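Eps1p (Saccharomyces cerevisiae, PDB 4TW5) belongs to the thioredoxin superfamily and is built from two thioredoxin-like domains, each with a central mixed beta sheet flanked by helices. Local coordinates at residues 153-158 and 198-203; 216-221 and 234-239; 131-136 and 166-171; 117-122 and 190-195. One frame throughout, in Å; residues are numbered along the deposited sequence.

Interaction 1. Residues 153-158 and 198-203; sequences RPHLVS and DINTGH
His155 to Ser158 pair in parallel with Asn200 to His203, the strand axes approaching to 4.4 Å. The strand-paired part is buried and closely packed. Gly202 N donates to Leu156 O (2.9 Å), and Gly202 O is gripped twice: by Ser158 N at 2.8 Å and, from the opposite face of its carbonyl plane, by Ser158 OG at 3.2 Å. A chi1 of 62° places that small hydroxyl between backbone N and carbonyl carbon, where it also bonds Trp160 NE1. Gly202, lacking a side chain, leaves room on the face that carries Val157 and His155. Further back, Asn200 CB sits over one face of the His155 ring, a CH-pi contact 3.6 Å from the centroid.

The solvent side is looser. There Arg153, long enough to bend twice, lays its guanidinium over Pro154 CD and turns NE to Asp198 O (2.8 Å, N-H...O angle 135°). Arg153 NE also makes a salt bridge to Asp198 OD2 at 3.2 Å, weak as a hydrogen bond.

These strands are the two arms of the beta-alpha-beta crossover 155-160, 180-196, 200-205: the helix packs on Leu156 through Trp187 and Leu194, while strands 234-238 and 136-137 flank the pair.

Interaction 2. Residues 216-221 and 234-239; sequences LGFGDL and KVALVL
Lys234 lays the aliphatic root of its side chain over one face of the Phe218 ring, in a contact that contains no hydrogen bond across the two segments. Lys234 CB sits 4.0 Å from the Phe218 ring centroid, a CH-pi contact displaced toward the rim on the side of CD1 and CE1. Lys234 CG follows along the same edge of the face, 3.7 Å from Phe218 CD1, and also approaches Leu221 CD1 at 4.2 Å. The chain bends at chi2 (-68°), and CD carries it off the ring, bringing Lys234 CE to 4.4 Å from Asp220 OD2. At the tip Lys234 NZ remains 5.0 Å from Asp220 OD2, so the opposite charges probably attract without forming a salt bridge. Lysine suits such a place, offering methylenes to the aromatic ring and an ammonium group at the partly exposed margin.

Leu216 O lies over the other face of Phe218, and the small Ala236 CB comes to the ring edge, 4.5 Å from Phe218 CZ. Gly217 takes the positive phi (89°) of the Schellman motif closing helix 210-215, an angle at which glycine avoids a clash with the preceding carbonyl.

Strand 234-238 runs antiparallel between 155-160 and 247-249. Phe159 from the former meets the Phe218 ring, Asp249 from the latter touches it, and Arg228 of a second subunit packs against it too.

Interaction 3. Residues 131-136 and 166-171; sequences AKSESQ and KNSDDS
Ser133 and Ser168 join two irregular loops by a hydroxyl-to-hydroxyl hydrogen bond: one loop leads into edge strand 136-137, the other lies between strand 155-160 and helix 180-196. Ser133 OG and Ser168 OG are 2.6 Å apart, and either may be the donor. Ser133 OG also accepts from Ser135 N at 3.2 Å with an N-H...O angle of 153°, which makes an ST turn. Its chi1 of 172° sets the hydroxyl anti to the backbone N and beside the carbonyl carbon, the side from which the chain runs on to Ser135. Serine fits because it reaches both partners with a single short arm.

Ser135 CB rests 3.6 Å from Ser168 OG, adding a small packing surface, while Ser135 OG is engaged elsewhere by His203 ND1 and Trp187 NE1. The opposing loop is shaped by a type I turn from Asn167 to Asp170, with Asp170 N bonded to Asn167 O at 2.9 Å. Asp170 OD2 braces that turn from within its own segment, taking Asn167 N at 3.0 Å and Lys166 N at 3.2 Å, both from the same face of the carboxylate. Asp169 comes near the Ser133 backbone, but its OD2 is turned to a salt bridge with Lys188 of helix 180-196.

Two neutral hydroxyls thus meet directly in a buried place, each able to donate or accept a hydrogen bond, so the bond links the two loops without bringing a charge into the joint; the salt bridge to Lys188 probably offsets the charge of Asp169 beside it.

Interaction 4. Residues 117-122 and 190-195; sequences ESMDPN and ISRQLA
Met119 sets its methyl over the centre of one face of the Arg192 guanidinium, Met119 CE lying 3.4 Å from Arg192 CZ. Met119 CG approaches Arg192 NH2 at 3.4 Å, and SD rests beside Arg192 O. The two side chains cross at about a right angle; a bend at chi3 (55°) folds the arginine so that its flat face meets the flexible thioether. Arg192 NE donates to water 2 at 2.6 Å, which in turn makes a weak bond to Met119 O.

Beside this pair, Gln193 NE2 comes 3.6 Å from Asp120 CB and donates to water 1 (2.6 Å), which also lies within bonding distance of Glu117 OE1 and Asp120 OD2.

Asp120 is at the N-cap position of the short, weakly bonded helix 121-124, in the connection between the two domains. Asp120 OD1 accepts from Asn122 N at 3.1 Å and, through the syn lone pair, from Asn122 ND2 at 2.9 Å; a short carboxylate fits this role, leaving OD2 for the water.

Further out, Gln193, whose amide can both give and accept, bonds Ser258 through OE1 and Arg116 O through NE2. Glu117 OE2 is held by a salt bridge to Lys98 of the first domain's sheet, and Ala131 packs on Arg192.

In the fold
Interactions 1 and 2 share the sheet of the second domain, their centres about 13 Å apart, because strands 155-160 and 234-238 are neighbours in it. Helix 180-196, the crossover between the strands of interaction 1, carries one half of interaction 4, whose other half spans the end of helix 107-118 and the start of helix 121-124. Interaction 3 lies about 13 Å from interaction 1 and 14 Å from interaction 4, centre to centre, and touches both. Along the chain the segments of interactions 3 and 4 alternate with those of interaction 1, whereas interaction 2 follows all of them. The connection between domains is thereby tied to the same helix that covers the second sheet.

Interaction 1. Residues 153-158 and 198-203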
loop_
_atom_site.group_PDB
_atom_site.type_symbol
_atom_site.label_atom_id
_atom_site.label_comp_id
_atom_site.label_asym_id
_atom_site.label_seq_id
_atom_site.Cartn_x
_atom_site.Cartn_y
_atom_site.Cartn_z
ATOM N N ARG A 153 -8.833 -11.831 26.035
ATOM C CA ARG A 153 -8.705 -13.273 25.819
ATOM C C ARG A 153 -7.768 -13.419 24.628
ATOM O O ARG A 153 -7.552 -12.455 23.914
ATOM C CB ARG A 153 -10.078 -13.935 25.612
ATOM C CG ARG A 153 -10.989 -13.880 26.880
ATOM C CD ARG A 153 -10.369 -14.699 28.052
ATOM N NE ARG A 153 -10.276 -16.135 27.733
ATOM C CZ ARG A 153 -9.253 -16.927 28.059
ATOM N NH1 ARG A 153 -8.194 -16.431 28.707
ATOM N NH2 ARG A 153 -9.269 -18.213 27.716
ATOM N N PRO A 154 -7.134 -14.590 24.465
ATOM C CA PRO A 154 -6.343 -14.798 23.252
ATOM C C PRO A 154 -7.274 -14.755 21.993
ATOM O O PRO A 154 -8.456 -15.054 22.137
ATOM C CB PRO A 154 -5.734 -16.190 23.459
ATOM C CG PRO A 154 -5.983 -16.529 24.936
ATOM C CD PRO A 154 -7.201 -15.794 25.314
ATOM N N HIS A 155 -6.746 -14.356 20.829
ATOM C CA HIS A 155 -7.489 -14.251 19.555
ATOM C C HIS A 155 -6.684 -14.972 18.483
ATOM O O HIS A 155 -5.552 -14.564 18.191
ATOM C CB HIS A 155 -7.674 -12.797 19.090
ATOM C CG HIS A 155 -8.715 -12.031 19.834
ATOM N ND1 HIS A 155 -8.549 -11.634 21.147
ATOM C CD2 HIS A 155 -9.917 -11.546 19.442
ATOM C CE1 HIS A 155 -9.612 -10.947 21.534
ATOM N NE2 HIS A 155 -10.458 -10.885 20.518
ATOM N N LEU A 156 -7.208 -16.071 17.962
ATOM C CA LEU A 156 -6.648 -16.628 16.766
ATOM C C LEU A 156 -7.238 -15.810 15.645
ATOM O O LEU A 156 -8.469 -15.654 15.569
ATOM C CB LEU A 156 -6.983 -18.101 16.623
ATOM C CG LEU A 156 -6.086 -18.758 15.606
ATOM C CD1 LEU A 156 -4.623 -18.578 16.075
ATOM C CD2 LEU A 156 -6.447 -20.212 15.490
ATOM N N VAL A 157 -6.374 -15.212 14.841
ATOM C CA VAL A 157 -6.829 -14.378 13.737
ATOM C C VAL A 157 -6.353 -14.903 12.391
ATOM O O VAL A 157 -5.183 -15.292 12.217
ATOM C CB VAL A 157 -6.384 -12.921 13.887
ATOM C CG1 VAL A 157 -6.952 -12.056 12.742
ATOM C CG2 VAL A 157 -6.806 -12.393 15.242
ATOM N N SER A 158 -7.297 -14.926 11.459
ATOM C CA SER A 158 -7.071 -15.362 10.091
ATOM C C SER A 158 -7.116 -14.160 9.153
ATOM O O SER A 158 -7.923 -13.241 9.339
ATOM C CB SER A 158 -8.105 -16.419 9.682
ATOM O OG SER A 158 -9.401 -15.878 9.734
ATOM N N ASP A 198 -12.863 -20.497 25.345
ATOM C CA ASP A 198 -12.979 -19.059 25.530
ATOM C C ASP A 198 -11.778 -18.343 24.881
ATOM O O ASP A 198 -11.263 -17.362 25.406
ATOM C CB ASP A 198 -13.088 -18.720 27.016
ATOM C CG ASP A 198 -13.677 -17.347 27.264
ATOM O OD1 ASP A 198 -14.434 -16.863 26.403
ATOM O OD2 ASP A 198 -13.374 -16.737 28.317
ATOM N N ILE A 199 -11.316 -18.889 23.761
ATOM C CA ILE A 199 -10.349 -18.229 22.875
ATOM C C ILE A 199 -11.126 -17.623 21.700
ATOM O O ILE A 199 -11.938 -18.293 21.043
ATOM C CB ILE A 199 -9.265 -19.219 22.422
ATOM C CG1 ILE A 199 -8.427 -19.630 23.646
ATOM C CG2 ILE A 199 -8.362 -18.615 21.323
ATOM C CD1 ILE A 199 -7.433 -20.701 23.376
ATOM N N ASN A 200 -10.920 -16.338 21.462
ATOM C CA ASN A 200 -11.634 -15.673 20.389
ATOM C C ASN A 200 -10.992 -15.968 19.021
ATOM O O ASN A 200 -9.822 -16.376 18.940
ATOM C CB ASN A 200 -11.700 -14.177 20.657
ATOM C CG ASN A 200 -12.580 -13.858 21.852
ATOM O OD1 ASN A 200 -13.075 -14.758 22.501
ATOM N ND2 ASN A 200 -12.773 -12.594 22.139
ATOM N N THR A 201 -11.804 -15.830 17.970
ATOM C CA THR A 201 -11.325 -15.870 16.586
ATOM C C THR A 201 -11.767 -14.646 15.818
ATOM O O THR A 201 -12.845 -14.106 16.091
ATOM C CB THR A 201 -11.833 -17.085 15.845
ATOM O OG1 THR A 201 -13.227 -17.221 16.109
ATOM C CG2 THR A 201 -11.110 -18.342 16.314
ATOM N N GLY A 202 -10.942 -14.233 14.848
ATOM C CA GLY A 202 -11.214 -13.067 14.013
ATOM C C GLY A 202 -10.736 -13.270 12.564
ATOM O O GLY A 202 -9.848 -14.081 12.296
ATOM N N HIS A 203 -11.333 -12.529 11.635
ATOM C CA HIS A 203 -10.905 -12.568 10.253
ATOM C C HIS A 203 -10.670 -11.167 9.727
ATOM O O HIS A 203 -11.401 -10.232 10.030
ATOM C CB HIS A 203 -11.919 -13.337 9.391
ATOM C CG HIS A 203 -13.321 -12.874 9.560
ATOM N ND1 HIS A 203 -14.178 -13.439 10.481
ATOM C CD2 HIS A 203 -14.024 -11.907 8.926
ATOM C CE1 HIS A 203 -15.340 -12.812 10.431
ATOM N NE2 HIS A 203 -15.280 -11.894 9.481
#

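Interaction 2. Residues 216-221 and 234-239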
loop_
_atom_site.group_PDB
_atom_site.type_symbol
_atom_site.label_atom_id
_atom_site.label_comp_id
_atom_site.label_asym_id
_atom_site.label_seq_id
_atom_site.Cartn_x
_atom_site.Cartn_y
_atom_site.Cartn_z
ATOM N N LEU A 216 2.712 -6.869 8.540
ATOM C CA LEU A 216 2.655 -8.145 9.243
ATOM C C LEU A 216 3.259 -9.305 8.473
ATOM O O LEU A 216 3.348 -10.425 8.986
ATOM C CB LEU A 216 1.209 -8.501 9.560
ATOM C CG LEU A 216 0.508 -7.661 10.618
ATOM C CD1 LEU A 216 -0.813 -8.293 10.927
ATOM C CD2 LEU A 216 1.348 -7.562 11.842
ATOM N N GLY A 217 3.611 -9.068 7.215
ATOM C CA GLY A 217 4.120 -10.148 6.405
ATOM C C GLY A 217 3.070 -10.937 5.662
ATOM O O GLY A 217 3.335 -12.096 5.324
ATOM N N PHE A 218 1.883 -10.350 5.443
ATOM C CA PHE A 218 0.841 -10.997 4.637
ATOM C C PHE A 218 0.561 -10.216 3.342
ATOM O O PHE A 218 -0.542 -10.288 2.766
ATOM C CB PHE A 218 -0.463 -11.151 5.446
ATOM C CG PHE A 218 -0.267 -11.781 6.790
ATOM C CD1 PHE A 218 0.631 -12.824 6.953
ATOM C CD2 PHE A 218 -0.965 -11.311 7.899
ATOM C CE1 PHE A 218 0.820 -13.402 8.201
ATOM C CE2 PHE A 218 -0.776 -11.866 9.142
ATOM C CZ PHE A 218 0.118 -12.919 9.298
ATOM N N GLY A 219 1.587 -9.507 2.881
ATOM C CA GLY A 219 1.479 -8.607 1.761
ATOM C C GLY A 219 1.014 -9.263 0.477
ATOM O O GLY A 219 0.441 -8.590 -0.371
ATOM N N ASP A 220 1.224 -10.573 0.364
ATOM C CA ASP A 220 0.832 -11.323 -0.815
ATOM C C ASP A 220 -0.712 -11.486 -0.913
ATOM O O ASP A 220 -1.235 -11.849 -1.960
ATOM C CB ASP A 220 1.533 -12.685 -0.818
ATOM C CG ASP A 220 1.426 -13.406 0.501
ATOM O OD1 ASP A 220 1.583 -12.764 1.562
ATOM O OD2 ASP A 220 1.257 -14.643 0.477
ATOM N N LEU A 221 -1.423 -11.240 0.185
ATOM C CA LEU A 221 -2.879 -11.318 0.189
ATOM C C LEU A 221 -3.532 -9.998 -0.195
ATOM O O LEU A 221 -4.731 -9.942 -0.450
ATOM C CB LEU A 221 -3.401 -11.744 1.576
ATOM C CG LEU A 221 -2.808 -12.980 2.258
ATOM C CD1 LEU A 221 -3.691 -13.432 3.444
ATOM C CD2 LEU A 221 -2.512 -14.114 1.315
ATOM N N LYS A 234 -3.697 -16.735 5.887
ATOM C CA LYS A 234 -2.724 -16.861 6.970
ATOM C C LYS A 234 -3.416 -16.802 8.318
ATOM O O LYS A 234 -4.492 -16.231 8.433
ATOM C CB LYS A 234 -1.660 -15.773 6.870
ATOM C CG LYS A 234 -0.911 -15.822 5.553
ATOM C CD LYS A 234 -0.056 -17.059 5.439
ATOM C CE LYS A 234 0.870 -16.903 4.231
ATOM N NZ LYS A 234 1.880 -17.996 4.119
ATOM N N VAL A 235 -2.782 -17.396 9.327
ATOM C CA VAL A 235 -3.276 -17.439 10.689
ATOM C C VAL A 235 -2.185 -17.007 11.668
ATOM O O VAL A 235 -1.044 -17.461 11.551
ATOM C CB VAL A 235 -3.769 -18.866 11.066
ATOM C CG1 VAL A 235 -4.149 -18.962 12.561
ATOM C CG2 VAL A 235 -4.933 -19.287 10.191
ATOM N N ALA A 236 -2.546 -16.154 12.634
ATOM C CA ALA A 236 -1.637 -15.707 13.697
ATOM C C ALA A 236 -2.334 -15.622 15.075
ATOM O O ALA A 236 -3.514 -15.302 15.167
ATOM C CB ALA A 236 -1.055 -14.364 13.342
ATOM N N LEU A 237 -1.593 -15.853 16.152
ATOM C CA LEU A 237 -2.185 -15.741 17.495
ATOM C C LEU A 237 -1.833 -14.413 18.157
ATOM O O LEU A 237 -0.697 -13.942 18.040
ATOM C CB LEU A 237 -1.729 -16.885 18.379
ATOM C CG LEU A 237 -2.339 -16.989 19.777
ATOM C CD1 LEU A 237 -3.843 -17.208 19.716
ATOM C CD2 LEU A 237 -1.695 -18.149 20.476
ATOM N N VAL A 238 -2.836 -13.782 18.766
ATOM C CA VAL A 238 -2.653 -12.586 19.578
ATOM C C VAL A 238 -2.825 -12.905 21.069
ATOM O O VAL A 238 -3.866 -13.391 21.492
ATOM C CB VAL A 238 -3.639 -11.455 19.214
ATOM C CG1 VAL A 238 -3.300 -10.206 20.011
ATOM C CG2 VAL A 238 -3.637 -11.160 17.705
ATOM N N LEU A 239 -1.783 -12.644 21.852
ATOM C CA LEU A 239 -1.826 -12.868 23.288
ATOM C C LEU A 239 -2.477 -11.687 23.981
ATOM O O LEU A 239 -2.171 -10.534 23.682
ATOM C CB LEU A 239 -0.425 -13.104 23.825
ATOM C CG LEU A 239 0.217 -14.377 23.276
ATOM C CD1 LEU A 239 1.586 -14.603 23.892
ATOM C CD2 LEU A 239 -0.665 -15.596 23.542
#

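Interaction 3. Residues 131-136 and 166-171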
loop_
_atom_site.group_PDB
_atom_site.type_symbol
_atom_site.label_atom_id
_atom_site.label_comp_id
_atom_site.label_asym_id
_atom_site.label_seq_id
_atom_site.Cartn_x
_atom_site.Cartn_y
_atom_site.Cartn_z
ATOM N N ALA A 131 -24.831 -24.108 11.966
ATOM C CA ALA A 131 -24.206 -23.303 13.010
ATOM C C ALA A 131 -23.626 -22.009 12.455
ATOM O O ALA A 131 -23.270 -21.920 11.274
ATOM C CB ALA A 131 -23.158 -24.086 13.703
ATOM N N LYS A 132 -23.580 -21.002 13.311
ATOM C CA LYS A 132 -22.932 -19.734 13.008
ATOM C C LYS A 132 -21.417 -19.885 13.139
ATOM O O LYS A 132 -20.933 -20.724 13.905
ATOM C CB LYS A 132 -23.426 -18.646 13.947
ATOM C CG LYS A 132 -23.249 -17.231 13.453
ATOM C CD LYS A 132 -22.844 -16.320 14.619
ATOM C CE LYS A 132 -23.722 -16.545 15.829
ATOM N NZ LYS A 132 -23.270 -15.737 17.008
ATOM N N SER A 133 -20.664 -19.095 12.381
ATOM C CA SER A 133 -19.239 -18.983 12.636
ATOM C C SER A 133 -19.046 -18.053 13.828
ATOM O O SER A 133 -19.720 -17.029 13.929
ATOM C CB SER A 133 -18.495 -18.467 11.412
ATOM O OG SER A 133 -17.146 -18.180 11.728
ATOM N N GLU A 134 -18.178 -18.428 14.759
ATOM C CA GLU A 134 -17.875 -17.551 15.888
ATOM C C GLU A 134 -16.826 -16.494 15.520
ATOM O O GLU A 134 -16.596 -15.561 16.302
ATOM C CB GLU A 134 -17.381 -18.358 17.104
ATOM C CG GLU A 134 -18.430 -19.289 17.751
ATOM C CD GLU A 134 -19.773 -18.603 18.001
ATOM O OE1 GLU A 134 -19.798 -17.508 18.604
ATOM O OE2 GLU A 134 -20.817 -19.157 17.591
ATOM N N SER A 135 -16.206 -16.636 14.335
ATOM C CA SER A 135 -15.121 -15.760 13.905
ATOM C C SER A 135 -15.581 -14.310 13.787
ATOM O O SER A 135 -16.556 -14.027 13.135
ATOM C CB SER A 135 -14.565 -16.249 12.569
ATOM O OG SER A 135 -13.602 -15.370 12.021
ATOM N N GLN A 136 -14.880 -13.381 14.426
ATOM C CA GLN A 136 -15.323 -11.983 14.398
ATOM C C GLN A 136 -14.664 -11.128 13.314
ATOM O O GLN A 136 -13.487 -11.274 12.994
ATOM C CB GLN A 136 -15.086 -11.337 15.760
ATOM C CG GLN A 136 -15.952 -11.913 16.863
ATOM C CD GLN A 136 -15.471 -11.512 18.260
ATOM O OE1 GLN A 136 -14.819 -12.303 18.953
ATOM N NE2 GLN A 136 -15.790 -10.285 18.674
ATOM N N LYS A 166 -17.632 -10.630 5.420
ATOM C CA LYS A 166 -18.253 -10.084 6.618
ATOM C C LYS A 166 -18.343 -11.169 7.677
ATOM O O LYS A 166 -17.875 -10.982 8.798
ATOM C CB LYS A 166 -19.649 -9.549 6.304
ATOM C CG LYS A 166 -19.681 -8.229 5.558
ATOM C CD LYS A 166 -20.073 -7.089 6.476
ATOM C CE LYS A 166 -20.188 -5.768 5.723
ATOM N NZ LYS A 166 -20.763 -4.687 6.583
ATOM N N ASN A 167 -18.938 -12.304 7.318
ATOM C CA ASN A 167 -18.830 -13.511 8.140
ATOM C C ASN A 167 -17.870 -14.462 7.507
ATOM O O ASN A 167 -17.817 -14.560 6.286
ATOM C CB ASN A 167 -20.182 -14.196 8.366
ATOM C CG ASN A 167 -21.194 -13.268 8.989
ATOM O OD1 ASN A 167 -21.106 -12.952 10.172
ATOM N ND2 ASN A 167 -22.156 -12.816 8.192
ATOM N N SER A 168 -17.113 -15.184 8.319
ATOM C CA SER A 168 -16.025 -15.970 7.746
ATOM C C SER A 168 -16.556 -17.053 6.778
ATOM O O SER A 168 -15.796 -17.607 5.996
ATOM C CB SER A 168 -15.159 -16.580 8.846
ATOM O OG SER A 168 -15.827 -17.635 9.521
ATOM N N ASP A 169 -17.857 -17.336 6.826
ATOM C CA ASP A 169 -18.426 -18.348 5.954
ATOM C C ASP A 169 -19.335 -17.782 4.850
ATOM O O ASP A 169 -20.080 -18.534 4.223
ATOM C CB ASP A 169 -19.227 -19.368 6.774
ATOM C CG ASP A 169 -20.330 -18.724 7.604
ATOM O OD1 ASP A 169 -20.433 -17.477 7.634
ATOM O OD2 ASP A 169 -21.100 -19.474 8.237
ATOM N N ASP A 170 -19.235 -16.486 4.573
ATOM C CA ASP A 170 -19.961 -15.920 3.451
ATOM C C ASP A 170 -19.544 -16.625 2.167
ATOM O O ASP A 170 -18.404 -17.086 2.060
ATOM C CB ASP A 170 -19.669 -14.431 3.313
ATOM C CG ASP A 170 -20.414 -13.604 4.298
ATOM O OD1 ASP A 170 -21.382 -14.129 4.885
ATOM O OD2 ASP A 170 -20.046 -12.424 4.479
ATOM N N SER A 171 -20.439 -16.665 1.178
ATOM C CA SER A 171 -20.102 -17.225 -0.129
ATOM C C SER A 171 -19.202 -16.238 -0.846
ATOM O O SER A 171 -19.574 -15.091 -1.055
ATOM C CB SER A 171 -21.357 -17.501 -0.961
ATOM O OG SER A 171 -22.050 -18.648 -0.486
#

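Interaction 4. Residues 117-122 and 190-195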
loop_
_atom_site.group_PDB
_atom_site.type_symbol
_atom_site.label_atom_id
_atom_site.label_comp_id
_atom_site.label_asym_id
_atom_site.label_seq_id
_atom_site.Cartn_x
_atom_site.Cartn_y
_atom_site.Cartn_z
ATOM N N GLU A 117 -14.526 -31.684 20.603
ATOM C CA GLU A 117 -14.754 -32.689 19.594
ATOM C C GLU A 117 -16.188 -32.809 19.118
ATOM O O GLU A 117 -16.427 -33.303 18.019
ATOM C CB GLU A 117 -14.275 -34.048 20.108
ATOM C CG GLU A 117 -12.749 -34.079 20.276
ATOM C CD GLU A 117 -11.986 -33.631 19.024
ATOM O OE1 GLU A 117 -12.397 -33.969 17.883
ATOM O OE2 GLU A 117 -10.979 -32.910 19.190
ATOM N N SER A 118 -17.146 -32.408 19.942
ATOM C CA SER A 118 -18.537 -32.444 19.524
ATOM C C SER A 118 -18.801 -31.391 18.447
ATOM O O SER A 118 -19.754 -31.499 17.689
ATOM C CB SER A 118 -19.484 -32.228 20.708
ATOM O OG SER A 118 -19.695 -30.855 20.913
ATOM N N MET A 119 -17.943 -30.384 18.359
ATOM C CA MET A 119 -18.173 -29.324 17.387
ATOM C C MET A 119 -17.403 -29.521 16.096
ATOM O O MET A 119 -17.420 -28.667 15.221
ATOM C CB MET A 119 -17.833 -27.974 17.989
ATOM C CG MET A 119 -19.049 -27.313 18.586
ATOM S SD MET A 119 -18.456 -26.089 19.680
ATOM C CE MET A 119 -19.489 -24.672 19.366
ATOM N N ASP A 120 -16.705 -30.640 15.991
ATOM C CA ASP A 120 -16.131 -31.061 14.731
ATOM C C ASP A 120 -17.183 -31.860 13.945
ATOM O O ASP A 120 -17.463 -33.009 14.280
ATOM C CB ASP A 120 -14.864 -31.872 15.005
ATOM C CG ASP A 120 -14.045 -32.150 13.760
ATOM O OD1 ASP A 120 -14.597 -32.207 12.618
ATOM O OD2 ASP A 120 -12.820 -32.310 13.946
ATOM N N PRO A 121 -17.717 -31.272 12.856
ATOM C CA PRO A 121 -18.827 -31.869 12.105
ATOM C C PRO A 121 -18.441 -33.191 11.497
ATOM O O PRO A 121 -19.325 -33.990 11.231
ATOM C CB PRO A 121 -19.125 -30.842 11.011
ATOM C CG PRO A 121 -18.403 -29.610 11.410
ATOM C CD PRO A 121 -17.217 -30.059 12.193
ATOM N N ASN A 122 -17.148 -33.406 11.259
ATOM C CA ASN A 122 -16.693 -34.639 10.619
ATOM C C ASN A 122 -16.779 -35.851 11.551
ATOM O O ASN A 122 -16.792 -36.988 11.085
ATOM C CB ASN A 122 -15.233 -34.495 10.151
ATOM C CG ASN A 122 -15.010 -33.287 9.229
ATOM O OD1 ASN A 122 -15.448 -33.287 8.072
ATOM N ND2 ASN A 122 -14.326 -32.250 9.747
ATOM N N ILE A 190 -12.618 -24.407 13.495
ATOM C CA ILE A 190 -11.669 -23.822 14.433
ATOM C C ILE A 190 -12.300 -22.777 15.320
ATOM O O ILE A 190 -11.975 -22.714 16.519
ATOM C CB ILE A 190 -10.489 -23.202 13.697
ATOM C CG1 ILE A 190 -9.696 -24.301 13.005
ATOM C CG2 ILE A 190 -9.616 -22.388 14.621
ATOM C CD1 ILE A 190 -8.743 -23.793 11.967
ATOM N N SER A 191 -13.154 -21.922 14.763
ATOM C CA SER A 191 -13.733 -20.861 15.579
ATOM C C SER A 191 -14.647 -21.444 16.661
ATOM O O SER A 191 -14.648 -20.982 17.794
ATOM C CB SER A 191 -14.503 -19.861 14.739
ATOM O OG SER A 191 -15.758 -20.380 14.351
ATOM N N ARG A 192 -15.400 -22.480 16.314
ATOM C CA ARG A 192 -16.332 -23.047 17.267
ATOM C C ARG A 192 -15.594 -23.879 18.320
ATOM O O ARG A 192 -15.946 -23.838 19.467
ATOM C CB ARG A 192 -17.385 -23.882 16.549
ATOM C CG ARG A 192 -18.470 -23.018 15.887
ATOM C CD ARG A 192 -19.424 -23.813 14.968
ATOM N NE ARG A 192 -20.115 -24.970 15.553
ATOM C CZ ARG A 192 -21.122 -24.902 16.421
ATOM N NH1 ARG A 192 -21.575 -23.731 16.827
ATOM N NH2 ARG A 192 -21.693 -26.011 16.861
ATOM N N GLN A 193 -14.566 -24.612 17.934
ATOM C CA GLN A 193 -13.823 -25.402 18.901
ATOM C C GLN A 193 -13.093 -24.506 19.914
ATOM O O GLN A 193 -13.107 -24.780 21.109
ATOM C CB GLN A 193 -12.842 -26.330 18.173
ATOM C CG GLN A 193 -13.534 -27.471 17.418
ATOM C CD GLN A 193 -12.540 -28.444 16.809
ATOM O OE1 GLN A 193 -11.608 -28.035 16.136
ATOM N NE2 GLN A 193 -12.735 -29.731 17.043
ATOM N N LEU A 194 -12.526 -23.396 19.443
ATOM C CA LEU A 194 -11.798 -22.490 20.315
ATOM C C LEU A 194 -12.736 -21.719 21.219
ATOM O O LEU A 194 -12.318 -21.199 22.261
ATOM C CB LEU A 194 -10.936 -21.513 19.516
ATOM C CG LEU A 194 -9.658 -22.159 18.984
ATOM C CD1 LEU A 194 -8.807 -21.153 18.200
ATOM C CD2 LEU A 194 -8.858 -22.807 20.108
ATOM N N ALA A 195 -13.989 -21.601 20.811
ATOM C CA ALA A 195 -14.962 -20.915 21.638
ATOM C C ALA A 195 -15.209 -21.635 22.993
ATOM O O ALA A 195 -15.504 -20.984 23.984
ATOM C CB ALA A 195 -16.267 -20.755 20.878
HETATM O O HOH W 1 -11.609 -31.887 16.060
HETATM O O HOH W 2 -20.475 -27.392 14.770
#